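Local atomic coordinates of PP1b (Porcine reproductive and respiratory syndrome virus, PDB entry 6JDR), a protein that probably unwinds RNA and DNA duplexes with 5' to 3' polarity using ATP hydrolysis, as the zinc-binding helicase piece (nsp10) of a viral replicase polyprotein. Residues L22-Y27 / C35-W40. The protein carries 1 engineered substitution. Sequence-based numbering, arbitrary orientation.
Sequences LDVCVY and CPVIIW. With ZN (zinc ion), chain C; ZN (zinc ion), chain B.
V24 and V37 meet methyl to methyl, tip to tip, with V24 CG2 4.1 Å from V37 CG1; both residues are buried, and the CA atoms of V24 and V37 lie 8.9 Å apart, too far for direct backbone pairing. In V37 the touching branch CG1 stands opposite the backbone N (chi1 -176°), which carries it across to V24. A second apolar contact lies nearer the surface: V26 CG1 is 4.1 Å from both W40 CZ3 and W40 CH2, reaching the six-membered ring obliquely, and the two side chains cross at about a right angle. I39 CD1 sits 4.0 Å above one face of the indole, offset toward its rim, while W40 NE1 is hydrogen-bonded to E52.

Metal bonds hold each segment separately. C25 SG binds one zinc ion at 2.3 Å, completed by C7, C10 and H28, the last close to V24; C35 SG binds another at 2.3 Å, completed by C20, H34 and H32, the last close to V37.

With no hydrogen bond across and just 122 Å² buried, packing between the segments of this arterivirus zinc-binding domain is slight: two separate apolar pairs, each segment held by its own zinc and by backbone hydrogen bonds (V24 with Y16, V37 with A45).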
loop_
_atom_site.group_PDB
_atom_site.type_symbol
_atom_site.label_atom_id
_atom_site.label_comp_id
_atom_site.label_asym_id
_atom_site.label_seq_id
_atom_site.Cartn_x
_atom_site.Cartn_y
_atom_site.Cartn_z
ATOM N N LEU A 22 -2.788 26.626 -10.230
ATOM C CA LEU A 22 -3.085 25.612 -11.245
ATOM C C LEU A 22 -2.965 26.204 -12.650
ATOM O O LEU A 22 -3.657 27.170 -12.972
ATOM C CB LEU A 22 -4.497 25.055 -11.037
ATOM C CG LEU A 22 -4.860 23.797 -11.832
ATOM C CD1 LEU A 22 -4.131 22.575 -11.296
ATOM C CD2 LEU A 22 -6.361 23.569 -11.799
ATOM N N ASP A 23 -2.086 25.628 -13.471
ATOM C CA ASP A 23 -1.991 25.987 -14.893
ATOM C C ASP A 23 -3.234 25.516 -15.631
ATOM O O ASP A 23 -3.654 24.370 -15.471
ATOM C CB ASP A 23 -0.772 25.331 -15.547
ATOM C CG ASP A 23 0.536 25.912 -15.066
ATOM O OD1 ASP A 23 0.620 27.148 -14.901
ATOM O OD2 ASP A 23 1.488 25.131 -14.864
ATOM N N VAL A 24 -3.811 26.392 -16.449
ATOM C CA VAL A 24 -5.025 26.063 -17.187
ATOM C C VAL A 24 -4.966 26.513 -18.642
ATOM O O VAL A 24 -4.352 27.531 -18.978
ATOM C CB VAL A 24 -6.290 26.656 -16.521
ATOM C CG1 VAL A 24 -6.602 25.925 -15.222
ATOM C CG2 VAL A 24 -6.138 28.151 -16.269
ATOM N N CYS A 25 -5.616 25.733 -19.498
ATOM C CA CYS A 25 -5.766 26.061 -20.905
ATOM C C CYS A 25 -6.938 27.020 -21.064
ATOM O O CYS A 25 -7.674 27.280 -20.109
ATOM C CB CYS A 25 -6.016 24.788 -21.714
ATOM S SG CYS A 25 -7.566 23.959 -21.307
ATOM N N VAL A 26 -7.110 27.523 -22.281
ATOM C CA VAL A 26 -8.133 28.519 -22.589
ATOM C C VAL A 26 -9.524 28.033 -22.176
ATOM O O VAL A 26 -10.312 28.791 -21.606
ATOM C CB VAL A 26 -8.106 28.879 -24.098
ATOM C CG1 VAL A 26 -9.323 29.705 -24.504
ATOM C CG2 VAL A 26 -6.823 29.629 -24.438
ATOM N N TYR A 27 -9.820 26.771 -22.462
ATOM C CA TYR A 27 -11.117 26.197 -22.122
ATOM C C TYR A 27 -11.362 26.225 -20.609
ATOM O O TYR A 27 -12.404 26.691 -20.156
ATOM C CB TYR A 27 -11.219 24.763 -22.652
ATOM C CG TYR A 27 -12.531 24.088 -22.333
ATOM C CD1 TYR A 27 -13.708 24.472 -22.970
ATOM C CD2 TYR A 27 -12.600 23.064 -21.390
ATOM C CE1 TYR A 27 -14.916 23.858 -22.678
ATOM C CE2 TYR A 27 -13.802 22.445 -21.090
ATOM C CZ TYR A 27 -14.956 22.844 -21.737
ATOM O OH TYR A 27 -16.151 22.231 -21.441
ATOM N N CYS A 35 -11.324 29.951 -7.267
ATOM C CA CYS A 35 -10.619 31.226 -7.121
ATOM C C CYS A 35 -10.484 31.915 -8.481
ATOM O O CYS A 35 -10.748 31.297 -9.512
ATOM C CB CYS A 35 -9.243 30.997 -6.484
ATOM S SG CYS A 35 -8.090 30.063 -7.508
ATOM N N PRO A 36 -10.087 33.200 -8.487
ATOM C CA PRO A 36 -9.999 33.933 -9.749
ATOM C C PRO A 36 -9.024 33.348 -10.772
ATOM O O PRO A 36 -7.968 32.817 -10.407
ATOM C CB PRO A 36 -9.521 35.323 -9.314
ATOM C CG PRO A 36 -9.977 35.461 -7.910
ATOM C CD PRO A 36 -9.853 34.085 -7.329
ATOM N N VAL A 37 -9.397 33.457 -12.043
ATOM C CA VAL A 37 -8.510 33.139 -13.152
ATOM C C VAL A 37 -8.410 34.372 -14.047
ATOM O O VAL A 37 -9.346 34.691 -14.780
ATOM C CB VAL A 37 -9.036 31.943 -13.970
ATOM C CG1 VAL A 37 -8.045 31.570 -15.065
ATOM C CG2 VAL A 37 -9.308 30.758 -13.056
ATOM N N ILE A 38 -7.279 35.071 -13.976
ATOM C CA ILE A 38 -7.081 36.279 -14.774
ATOM C C ILE A 38 -6.926 35.882 -16.239
ATOM O O ILE A 38 -6.013 35.136 -16.590
ATOM C CB ILE A 38 -5.838 37.084 -14.332
ATOM C CG1 ILE A 38 -5.884 37.409 -12.828
ATOM C CG2 ILE A 38 -5.711 38.362 -15.155
ATOM C CD1 ILE A 38 -7.179 38.039 -12.357
ATOM N N ILE A 39 -7.827 36.373 -17.084
ATOM C CA ILE A 39 -7.798 36.046 -18.506
ATOM C C ILE A 39 -7.330 37.236 -19.356
ATOM O O ILE A 39 -6.996 38.298 -18.830
ATOM C CB ILE A 39 -9.160 35.493 -18.999
ATOM C CG1 ILE A 39 -10.297 36.495 -18.786
ATOM C CG2 ILE A 39 -9.474 34.186 -18.291
ATOM C CD1 ILE A 39 -11.535 36.158 -19.587
ATOM N N TRP A 40 -7.275 37.011 -20.666
ATOM C CA TRP A 40 -6.779 37.970 -21.666
ATOM C C TRP A 40 -7.203 39.434 -21.497
ATOM O O TRP A 40 -6.412 40.323 -21.781
ATOM C CB TRP A 40 -7.102 37.479 -23.096
ATOM C CG TRP A 40 -8.504 36.963 -23.307
ATOM C CD1 TRP A 40 -9.574 37.668 -23.767
ATOM C CD2 TRP A 40 -8.975 35.624 -23.079
ATOM N NE1 TRP A 40 -10.685 36.859 -23.830
ATOM C CE2 TRP A 40 -10.344 35.601 -23.413
ATOM C CE3 TRP A 40 -8.374 34.447 -22.613
ATOM C CZ2 TRP A 40 -11.123 34.446 -23.303
ATOM C CZ3 TRP A 40 -9.152 33.302 -22.496
ATOM C CH2 TRP A 40 -10.510 33.310 -22.842
HETATM ZN ZN ZN C . -7.385 22.174 -19.860
HETATM ZN ZN ZN B . -8.240 27.819 -7.300
#